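Histidine kinase (Pseudomonas aeruginosa, PDB 7C1I) probably relays phosphoryl groups between the receiver domains of sensor histidine kinases and response regulators as a histidine-containing phosphotransfer (HPt) protein. Local coordinates at residues A[24-29]-A[109-114]; A[4-9]-A[105-110]. All blocks are in the same frame, centred on the assembly; numbering follows the deposited sequence.

Contact 1 (A[24-29]-A[109-114])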
ATOM      1  N   VAL A  24     -16.262 -16.900  18.611  1.00 17.80           N
ATOM      2  CA  VAL A  24     -14.852 -17.182  19.014  1.00 17.85           C
ATOM      3  C   VAL A  24     -14.036 -17.477  17.749  1.00 19.58           C
ATOM      4  O   VAL A  24     -12.884 -17.016  17.632  1.00 23.05           O
ATOM      5  CB  VAL A  24     -14.845 -18.367  20.000  1.00 24.13           C
ATOM      6  CG1 VAL A  24     -13.419 -18.740  20.372  1.00 28.27           C
ATOM      7  CG2 VAL A  24     -15.674 -17.996  21.220  1.00 28.71           C
ATOM      8  N   LEU A  25     -14.656 -18.195  16.808  1.00 18.07           N
ATOM      9  CA  LEU A  25     -14.030 -18.597  15.520  1.00 18.60           C
ATOM     10  C   LEU A  25     -13.812 -17.331  14.682  1.00 21.48           C
ATOM     11  O   LEU A  25     -12.744 -17.244  14.041  1.00 21.83           O
ATOM     12  CB  LEU A  25     -14.897 -19.576  14.721  1.00 19.14           C
ATOM     13  CG  LEU A  25     -15.043 -20.926  15.424  1.00 26.27           C
ATOM     14  CD1 LEU A  25     -15.904 -21.795  14.520  1.00 26.72           C
ATOM     15  CD2 LEU A  25     -13.680 -21.577  15.598  1.00 30.26           C
ATOM     16  N   LEU A  26     -14.784 -16.414  14.654  1.00 19.24           N
ATOM     17  CA  LEU A  26     -14.500 -15.142  13.937  1.00 16.69           C
ATOM     18  C   LEU A  26     -13.227 -14.506  14.507  1.00 21.09           C
ATOM     19  O   LEU A  26     -12.372 -14.015  13.740  1.00 18.57           O
ATOM     20  CB  LEU A  26     -15.693 -14.200  14.128  1.00 17.13           C
ATOM     21  CG  LEU A  26     -16.966 -14.719  13.462  1.00 17.94           C
ATOM     22  CD1 LEU A  26     -18.130 -13.795  13.788  1.00 22.30           C
ATOM     23  CD2 LEU A  26     -17.017 -14.979  11.966  1.00 19.21           C
ATOM     24  N   ASP A  27     -13.107 -14.344  15.828  1.00 16.48           N
ATOM     25  CA  ASP A  27     -12.000 -13.673  16.560  1.00 17.12           C
ATOM     26  C   ASP A  27     -10.720 -14.440  16.205  1.00 17.50           C
ATOM     27  O   ASP A  27      -9.678 -13.783  16.025  1.00 19.13           O
ATOM     28  CB  ASP A  27     -12.225 -13.603  18.073  1.00 22.41           C
ATOM     29  CG  ASP A  27     -13.295 -12.580  18.413  1.00 27.36           C
ATOM     30  OD1 ASP A  27     -13.521 -11.673  17.590  1.00 27.83           O
ATOM     31  OD2 ASP A  27     -13.766 -12.715  19.558  1.00 25.97           O
ATOM     32  N   THR A  28     -10.842 -15.768  16.288  0.52 16.78           N
ATOM     33  CA  THR A  28      -9.618 -16.608  16.186  0.52 18.33           C
ATOM     34  C   THR A  28      -9.049 -16.430  14.774  0.52 16.58           C
ATOM     35  O   THR A  28      -7.804 -16.314  14.779  0.52 15.59           O
ATOM     36  CB  THR A  28      -9.850 -18.098  16.465  0.52 19.32           C
ATOM     37  OG1 THR A  28     -10.297 -18.111  17.821  0.52 18.39           O
ATOM     38  CG2 THR A  28      -8.596 -18.936  16.350  0.52 17.00           C
ATOM     39  N   PHE A  29      -9.963 -16.442  13.798  1.00 16.17           N
ATOM     40  CA  PHE A  29      -9.591 -16.378  12.360  1.00 16.67           C
ATOM     41  C   PHE A  29      -8.808 -15.078  12.151  1.00 18.90           C
ATOM     42  O   PHE A  29      -7.770 -15.034  11.463  1.00 16.04           O
ATOM     43  CB  PHE A  29     -10.777 -16.429  11.394  1.00 16.60           C
ATOM     44  CG  PHE A  29     -10.307 -16.227   9.976  1.00 14.92           C
ATOM     45  CD1 PHE A  29      -9.588 -17.237   9.357  1.00 16.69           C
ATOM     46  CD2 PHE A  29     -10.560 -15.043   9.305  1.00 16.97           C
ATOM     47  CE1 PHE A  29      -9.278 -17.171   8.008  1.00 20.01           C
ATOM     48  CE2 PHE A  29     -10.057 -14.888   8.022  1.00 17.25           C
ATOM     49  CZ  PHE A  29      -9.469 -15.958   7.388  1.00 18.58           C
ATOM     50  N   LYS A 109     -15.458  -8.330  12.240  1.00 16.75           N
ATOM     51  CA  LYS A 109     -15.542  -7.465  13.447  1.00 15.88           C
ATOM     52  C   LYS A 109     -16.979  -6.936  13.521  1.00 19.15           C
ATOM     53  O   LYS A 109     -17.542  -6.905  14.637  1.00 19.69           O
ATOM     54  CB  LYS A 109     -14.585  -6.284  13.252  1.00 19.06           C
ATOM     55  CG  LYS A 109     -13.126  -6.696  13.393  1.00 22.66           C
ATOM     56  CD  LYS A 109     -12.758  -6.851  14.852  1.00 23.00           C
ATOM     57  CE  LYS A 109     -11.380  -7.410  15.140  1.00 33.81           C
ATOM     58  NZ  LYS A 109     -11.169  -7.343  16.606  1.00 32.40           N
ATOM     59  N   GLN A 110     -17.604  -6.650  12.375  1.00 15.15           N
ATOM     60  CA  GLN A 110     -19.013  -6.173  12.375  1.00 16.87           C
ATOM     61  C   GLN A 110     -19.911  -7.253  12.989  1.00 20.77           C
ATOM     62  O   GLN A 110     -20.764  -6.961  13.852  1.00 20.27           O
ATOM     63  CB  GLN A 110     -19.404  -5.768  10.953  1.00 19.85           C
ATOM     64  CG  GLN A 110     -20.807  -5.194  10.824  1.00 21.57           C
ATOM     65  CD  GLN A 110     -21.046  -4.816   9.382  1.00 25.33           C
ATOM     66  OE1 GLN A 110     -20.761  -5.577   8.461  1.00 25.17           O
ATOM     67  NE2 GLN A 110     -21.760  -3.720   9.184  1.00 22.18           N
ATOM     68  N   GLU A 111     -19.797  -8.465  12.435  1.00 17.22           N
ATOM     69  CA  GLU A 111     -20.695  -9.586  12.823  1.00 16.52           C
ATOM     70  C   GLU A 111     -20.401  -9.839  14.306  1.00 18.44           C
ATOM     71  O   GLU A 111     -21.329 -10.124  15.090  1.00 18.50           O
ATOM     72  CB  GLU A 111     -20.347 -10.829  12.003  1.00 17.76           C
ATOM     73  CG  GLU A 111     -21.236 -11.990  12.405  1.00 21.73           C
ATOM     74  CD  GLU A 111     -22.730 -11.764  12.241  1.00 26.61           C
ATOM     75  OE1 GLU A 111     -23.130 -10.924  11.411  1.00 26.40           O
ATOM     76  OE2 GLU A 111     -23.475 -12.556  12.854  1.00 25.32           O
ATOM     77  N   ARG A 112     -19.157  -9.858  14.794  1.00 16.18           N
ATOM     78  CA  ARG A 112     -18.794 -10.234  16.187  1.00 15.98           C
ATOM     79  C   ARG A 112     -19.557  -9.332  17.163  1.00 18.04           C
ATOM     80  O   ARG A 112     -19.782  -9.754  18.315  1.00 16.49           O
ATOM     81  CB  ARG A 112     -17.281 -10.134  16.416  1.00 17.82           C
ATOM     82  CG  ARG A 112     -16.751 -10.374  17.822  1.00 20.83           C
ATOM     83  CD  ARG A 112     -17.063 -11.822  18.151  1.00 18.60           C
ATOM     84  NE  ARG A 112     -16.651 -12.057  19.528  1.00 20.35           N
ATOM     85  CZ  ARG A 112     -17.371 -11.816  20.617  1.00 29.07           C
ATOM     86  NH1 ARG A 112     -18.557 -11.248  20.484  1.00 23.41           N
ATOM     87  NH2 ARG A 112     -16.915 -12.092  21.826  1.00 26.77           N
ATOM     88  N   GLN A 113     -19.874  -8.088  16.788  1.00 16.85           N
ATOM     89  CA  GLN A 113     -20.473  -7.116  17.741  1.00 18.30           C
ATOM     90  C   GLN A 113     -21.908  -7.561  18.045  1.00 17.82           C
ATOM     91  O   GLN A 113     -22.517  -7.014  18.984  1.00 18.77           O
ATOM     92  CB  GLN A 113     -20.412  -5.748  17.057  1.00 21.42           C
ATOM     93  CG  GLN A 113     -19.028  -5.131  17.186  1.00 24.32           C
ATOM     94  CD  GLN A 113     -18.940  -3.891  16.330  1.00 32.37           C
ATOM     95  OE1 GLN A 113     -19.785  -3.001  16.402  1.00 39.42           O
ATOM     96  NE2 GLN A 113     -17.992  -3.791  15.413  1.00 26.72           N
ATOM     97  N   ARG A 114     -22.464  -8.561  17.356  1.00 15.38           N
ATOM     98  CA  ARG A 114     -23.844  -9.094  17.509  1.00 17.30           C
ATOM     99  C   ARG A 114     -23.837 -10.095  18.669  1.00 17.75           C
ATOM    100  O   ARG A 114     -24.982 -10.478  18.988  1.00 19.57           O
ATOM    101  CB  ARG A 114     -24.447  -9.647  16.213  1.00 20.99           C
ATOM    102  CG  ARG A 114     -24.477  -8.569  15.140  1.00 22.85           C
ATOM    103  CD  ARG A 114     -24.954  -9.114  13.808  1.00 26.65           C
ATOM    104  NE  ARG A 114     -26.385  -9.360  13.916  1.00 28.48           N
ATOM    105  CZ  ARG A 114     -26.909 -10.573  14.047  1.00 31.49           C
ATOM    106  NH1 ARG A 114     -28.224 -10.651  14.160  1.00 36.89           N
ATOM    107  NH2 ARG A 114     -26.137 -11.638  13.932  1.00 32.17           N
TER
HETATM  108  O   HOH W   1     -13.376  -8.702  17.971  1.00 32.72           O

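Contact 2 (A[4-9]-A[105-110])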
ATOM      1  N   PRO A   4     -18.450 -11.203  -3.246  1.00 37.58           N
ATOM      2  CA  PRO A   4     -17.807 -12.503  -3.445  1.00 32.74           C
ATOM      3  C   PRO A   4     -16.737 -12.873  -2.407  1.00 26.75           C
ATOM      4  O   PRO A   4     -16.146 -13.937  -2.472  1.00 28.86           O
ATOM      5  CB  PRO A   4     -17.095 -12.326  -4.792  1.00 34.33           C
ATOM      6  CG  PRO A   4     -16.630 -10.891  -4.760  1.00 33.81           C
ATOM      7  CD  PRO A   4     -17.819 -10.201  -4.123  1.00 38.91           C
ATOM      8  N   HIS A   5     -16.528 -12.046  -1.378  1.00 22.55           N
ATOM      9  CA  HIS A   5     -15.425 -12.146  -0.385  1.00 20.61           C
ATOM     10  C   HIS A   5     -15.692 -13.308   0.578  1.00 21.86           C
ATOM     11  O   HIS A   5     -14.760 -13.979   1.063  1.00 21.73           O
ATOM     12  CB  HIS A   5     -15.313 -10.829   0.394  1.00 24.12           C
ATOM     13  CG  HIS A   5     -15.096  -9.672  -0.523  1.00 24.58           C
ATOM     14  ND1 HIS A   5     -13.955  -9.483  -1.276  1.00 22.71           N
ATOM     15  CD2 HIS A   5     -15.955  -8.689  -0.867  1.00 28.24           C
ATOM     16  CE1 HIS A   5     -14.134  -8.498  -2.134  1.00 26.44           C
ATOM     17  NE2 HIS A   5     -15.342  -7.980  -1.864  1.00 24.38           N
ATOM     18  N   LEU A   6     -16.963 -13.487   0.952  1.00 19.82           N
ATOM     19  CA  LEU A   6     -17.331 -14.567   1.907  1.00 22.55           C
ATOM     20  C   LEU A   6     -18.407 -15.431   1.242  1.00 25.49           C
ATOM     21  O   LEU A   6     -19.304 -14.882   0.571  1.00 23.76           O
ATOM     22  CB  LEU A   6     -17.875 -13.910   3.180  1.00 22.26           C
ATOM     23  CG  LEU A   6     -16.847 -13.201   4.060  1.00 22.81           C
ATOM     24  CD1 LEU A   6     -17.551 -12.565   5.249  1.00 26.44           C
ATOM     25  CD2 LEU A   6     -15.831 -14.239   4.507  1.00 24.34           C
ATOM     26  N   ASP A   7     -18.263 -16.757   1.333  1.00 22.03           N
ATOM     27  CA  ASP A   7     -19.291 -17.685   0.789  1.00 22.04           C
ATOM     28  C   ASP A   7     -20.245 -17.937   1.962  1.00 21.62           C
ATOM     29  O   ASP A   7     -19.863 -18.555   2.975  1.00 22.18           O
ATOM     30  CB  ASP A   7     -18.725 -19.012   0.277  1.00 26.14           C
ATOM     31  CG  ASP A   7     -19.790 -19.890  -0.358  1.00 27.94           C
ATOM     32  OD1 ASP A   7     -20.943 -19.853   0.117  1.00 38.20           O
ATOM     33  OD2 ASP A   7     -19.415 -20.737  -1.191  1.00 38.42           O
ATOM     34  N   ASP A   8     -21.364 -17.208   2.002  0.58 23.92           N
ATOM     35  CA  ASP A   8     -22.196 -17.043   3.225  0.58 27.93           C
ATOM     36  C   ASP A   8     -22.745 -18.382   3.729  0.58 27.05           C
ATOM     37  O   ASP A   8     -23.078 -18.518   4.924  0.58 28.07           O
ATOM     38  CB  ASP A   8     -23.494 -16.248   3.056  0.58 32.10           C
ATOM     39  CG  ASP A   8     -24.329 -16.356   4.320  0.58 42.30           C
ATOM     40  OD1 ASP A   8     -23.804 -16.101   5.422  0.58 36.19           O
ATOM     41  OD2 ASP A   8     -25.472 -16.839   4.188  0.58 48.85           O
ATOM     42  N   ARG A   9     -22.864 -19.303   2.767  0.58 26.44           N
ATOM     43  CA  ARG A   9     -23.433 -20.633   3.111  0.58 22.50           C
ATOM     44  C   ARG A   9     -22.345 -21.465   3.798  0.58 23.42           C
ATOM     45  O   ARG A   9     -22.780 -22.176   4.727  0.58 20.28           O
ATOM     46  CB  ARG A   9     -24.035 -21.332   1.888  0.58 31.86           C
ATOM     47  CG  ARG A   9     -23.246 -21.262   0.589  0.58 45.59           C
ATOM     48  CD  ARG A   9     -23.920 -20.408  -0.469  0.58 59.12           C
ATOM     49  NE  ARG A   9     -23.050 -20.033  -1.575  0.58 58.62           N
ATOM     50  CZ  ARG A   9     -23.158 -20.457  -2.829  0.58 73.29           C
ATOM     51  NH1 ARG A   9     -22.299 -20.039  -3.744  0.58 69.75           N
ATOM     52  NH2 ARG A   9     -24.118 -21.292  -3.186  0.58 78.63           N
ATOM     53  N   ARG A 105     -11.780  -9.140   7.587  1.00 12.61           N
ATOM     54  CA  ARG A 105     -11.566  -8.651   8.975  1.00 13.11           C
ATOM     55  C   ARG A 105     -12.760  -7.748   9.309  1.00 14.74           C
ATOM     56  O   ARG A 105     -13.322  -7.942  10.406  1.00 15.01           O
ATOM     57  CB  ARG A 105     -10.193  -7.985   9.101  1.00 14.43           C
ATOM     58  CG  ARG A 105      -9.934  -7.692  10.572  1.00 15.16           C
ATOM     59  CD  ARG A 105      -8.599  -6.981  10.690  1.00 14.77           C
ATOM     60  NE  ARG A 105      -8.125  -6.812  12.053  1.00 15.61           N
ATOM     61  CZ  ARG A 105      -8.612  -6.052  13.027  1.00 16.90           C
ATOM     62  NH1 ARG A 105      -9.662  -5.292  12.774  1.00 16.03           N
ATOM     63  NH2 ARG A 105      -8.084  -6.099  14.237  1.00 19.41           N
ATOM     64  N   ILE A 106     -13.004  -6.694   8.526  1.00 14.97           N
ATOM     65  CA  ILE A 106     -14.020  -5.713   9.015  1.00 14.16           C
ATOM     66  C   ILE A 106     -15.378  -6.424   9.020  1.00 15.25           C
ATOM     67  O   ILE A 106     -16.193  -6.110   9.912  1.00 15.86           O
ATOM     68  CB  ILE A 106     -13.975  -4.415   8.184  1.00 13.18           C
ATOM     69  CG1 ILE A 106     -15.006  -3.434   8.748  1.00 17.17           C
ATOM     70  CG2 ILE A 106     -14.406  -4.612   6.741  1.00 13.16           C
ATOM     71  CD1 ILE A 106     -14.794  -2.954  10.161  1.00 21.05           C
ATOM     72  N   LEU A 107     -15.679  -7.307   8.062  1.00 13.24           N
ATOM     73  CA  LEU A 107     -16.991  -8.008   8.044  1.00 13.15           C
ATOM     74  C   LEU A 107     -17.028  -8.873   9.308  1.00 15.76           C
ATOM     75  O   LEU A 107     -18.111  -8.983   9.917  1.00 15.93           O
ATOM     76  CB  LEU A 107     -17.175  -8.855   6.783  1.00 14.33           C
ATOM     77  CG  LEU A 107     -17.243  -8.030   5.499  1.00 17.97           C
ATOM     78  CD1 LEU A 107     -17.250  -8.944   4.283  1.00 18.31           C
ATOM     79  CD2 LEU A 107     -18.510  -7.194   5.586  1.00 21.92           C
ATOM     80  N   PHE A 108     -15.933  -9.538   9.691  1.00 13.19           N
ATOM     81  CA  PHE A 108     -16.015 -10.374  10.917  1.00 14.21           C
ATOM     82  C   PHE A 108     -16.108  -9.495  12.170  1.00 17.21           C
ATOM     83  O   PHE A 108     -16.824  -9.887  13.115  1.00 17.82           O
ATOM     84  CB  PHE A 108     -14.806 -11.310  11.000  1.00 14.36           C
ATOM     85  CG  PHE A 108     -14.907 -12.528  10.116  1.00 13.75           C
ATOM     86  CD1 PHE A 108     -15.845 -12.716   9.114  1.00 13.84           C
ATOM     87  CD2 PHE A 108     -13.908 -13.471  10.294  1.00 15.13           C
ATOM     88  CE1 PHE A 108     -15.962 -13.857   8.337  1.00 16.48           C
ATOM     89  CE2 PHE A 108     -14.014 -14.616   9.519  1.00 14.21           C
ATOM     90  CZ  PHE A 108     -14.972 -14.790   8.550  1.00 13.77           C
ATOM     91  N   LYS A 109     -15.458  -8.330  12.240  1.00 16.75           N
ATOM     92  CA  LYS A 109     -15.542  -7.465  13.447  1.00 15.88           C
ATOM     93  C   LYS A 109     -16.979  -6.936  13.521  1.00 19.15           C
ATOM     94  O   LYS A 109     -17.542  -6.905  14.637  1.00 19.69           O
ATOM     95  CB  LYS A 109     -14.585  -6.284  13.252  1.00 19.06           C
ATOM     96  CG  LYS A 109     -13.126  -6.696  13.393  1.00 22.66           C
ATOM     97  CD  LYS A 109     -12.758  -6.851  14.852  1.00 23.00           C
ATOM     98  CE  LYS A 109     -11.380  -7.410  15.140  1.00 33.81           C
ATOM     99  NZ  LYS A 109     -11.169  -7.343  16.606  1.00 32.40           N
ATOM    100  N   GLN A 110     -17.604  -6.650  12.375  1.00 15.15           N
ATOM    101  CA  GLN A 110     -19.013  -6.173  12.375  1.00 16.87           C
ATOM    102  C   GLN A 110     -19.911  -7.253  12.989  1.00 20.77           C
ATOM    103  O   GLN A 110     -20.764  -6.961  13.852  1.00 20.27           O
ATOM    104  CB  GLN A 110     -19.404  -5.768  10.953  1.00 19.85           C
ATOM    105  CG  GLN A 110     -20.807  -5.194  10.824  1.00 21.57           C
ATOM    106  CD  GLN A 110     -21.046  -4.816   9.382  1.00 25.33           C
ATOM    107  OE1 GLN A 110     -20.761  -5.577   8.461  1.00 25.17           O
ATOM    108  NE2 GLN A 110     -21.760  -3.720   9.184  1.00 22.18           N
TER

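Contact 1 (A[24-29]-A[109-114])
D27 and R112 form a salt bridge between helix 22-45 and the C-terminal part of helix 90-112. NE of R112 donates to OD2 of D27 at 3.0 Å, and the bond is fairly straight, with an N-H...O angle of 162°. The acceptor lies close to the guanidinium plane, at its edge. NE in turn meets OD2 from above the carboxylate plane, and the two planes are 32° apart. A bend at chi2 (65°) turns NE of the arginine toward D27, and the two side chains run roughly perpendicular. CG of R112 also passes 3.5 Å from OD1 of D27, so the carboxylate rests against the arginine methylenes as well.

The other carboxylate oxygen and the terminal nitrogens also have partners. OD1 of D27 accepts from a water at 3.0 Å. The same water accepts from NZ of K109 at 2.9 Å, so it bridges the two charges, which do not touch directly. The terminal nitrogens of R112 turn to the C-terminal tail: NH2 donates to O of R116, the last residue, and NH1 makes a weak bond to the backbone O of Y115. One arginine therefore ties helix 22-45 to the chain end.

Beside the polar pair, CD1 of L26 packs on CG of E111 at 3.8 Å. L26 is buried and also touches M66 and F108. The E111 carboxylate points off toward the C-terminal tail. Its OE2 accepts from OH of Y115 and from NH2 of R114, the latter at 3.0 Å in a salt bridge.

Within helix 22-45, O of V24 accepts from both N and OG1 of T28. A buried leucine beside a partly exposed salt bridge, joining two helices far apart in sequence, fits one end of the antiparallel four-helix bundle characteristic of HPt domains.

Contact 2 (A[4-9]-A[105-110])
The N-terminal segment of this all-helical HPt protein lies against helix 90-112 just before its own first helix begins. The contact is a small apolar cluster in which L6 meets L107 and F108. All three side chains are buried, and no hydrogen bond joins the two segments.

L6 does the touching with both of its methyl groups. CD1 reaches CD1 of L107 at 3.8 Å and CE1 of F108 at 3.7 Å, and so sits between the two residues. CD2 adds a second approach to the ring, 3.9 Å from CE1 of F108. Both methyls come from the same side of the ring, obliquely, near CE1. L6 and L107 lie alongside each other, pointing opposite ways, and CB of L107 also comes within 4.0 Å of CD1 of L6. F108 starts from a bond that does not face the N-terminal segment. With CG beside its backbone N (chi1 -79°), the far end of the ring swings round to meet L6.

The residues on either side of L6 hold the segment in place by polar bonds. ND1 of H5 is hydrogen-bonded to OE2 of E100, earlier on the same long helix. D7 bonds through its backbone to G67. D7 is also the N-cap of helix 8-18: its OD1 accepts a weak bond from N of R9 at 3.3 Å.

L11 of helix 8-18 touches both L6 and F108 and extends the apolar cluster. M66, in the loop after helix 49-65, also packs on F108. L70 of helix 69-83 touches P4 and H5, and R105 touches V30 of helix 22-45. L107 in addition packs on Q88 of the second subunit. The contact thus borders helices 22-45 and 69-83, next to the start of helix 8-18 and close to a subunit interface.

How the contacts relate
The chain starts with segment 4-9, passes through helix 8-18 and then enters helix 22-45, which carries 24-29. Helices 49-65 and 69-83 follow before helix 90-112 returns to both. Contact 1 closes a loop of 79 residues and contact 2 one of 95. The two loops cross: contact 2 starts earlier in the chain and closes slightly before contact 1, and their second segments overlap at 109-110. Their centres are about 10 Å apart, and F108 joins them: its ring packs against L26 and F29. The last helix is thereby tied to helix 22-45 and to the N-terminal segment, and both contacts also reach the second subunit.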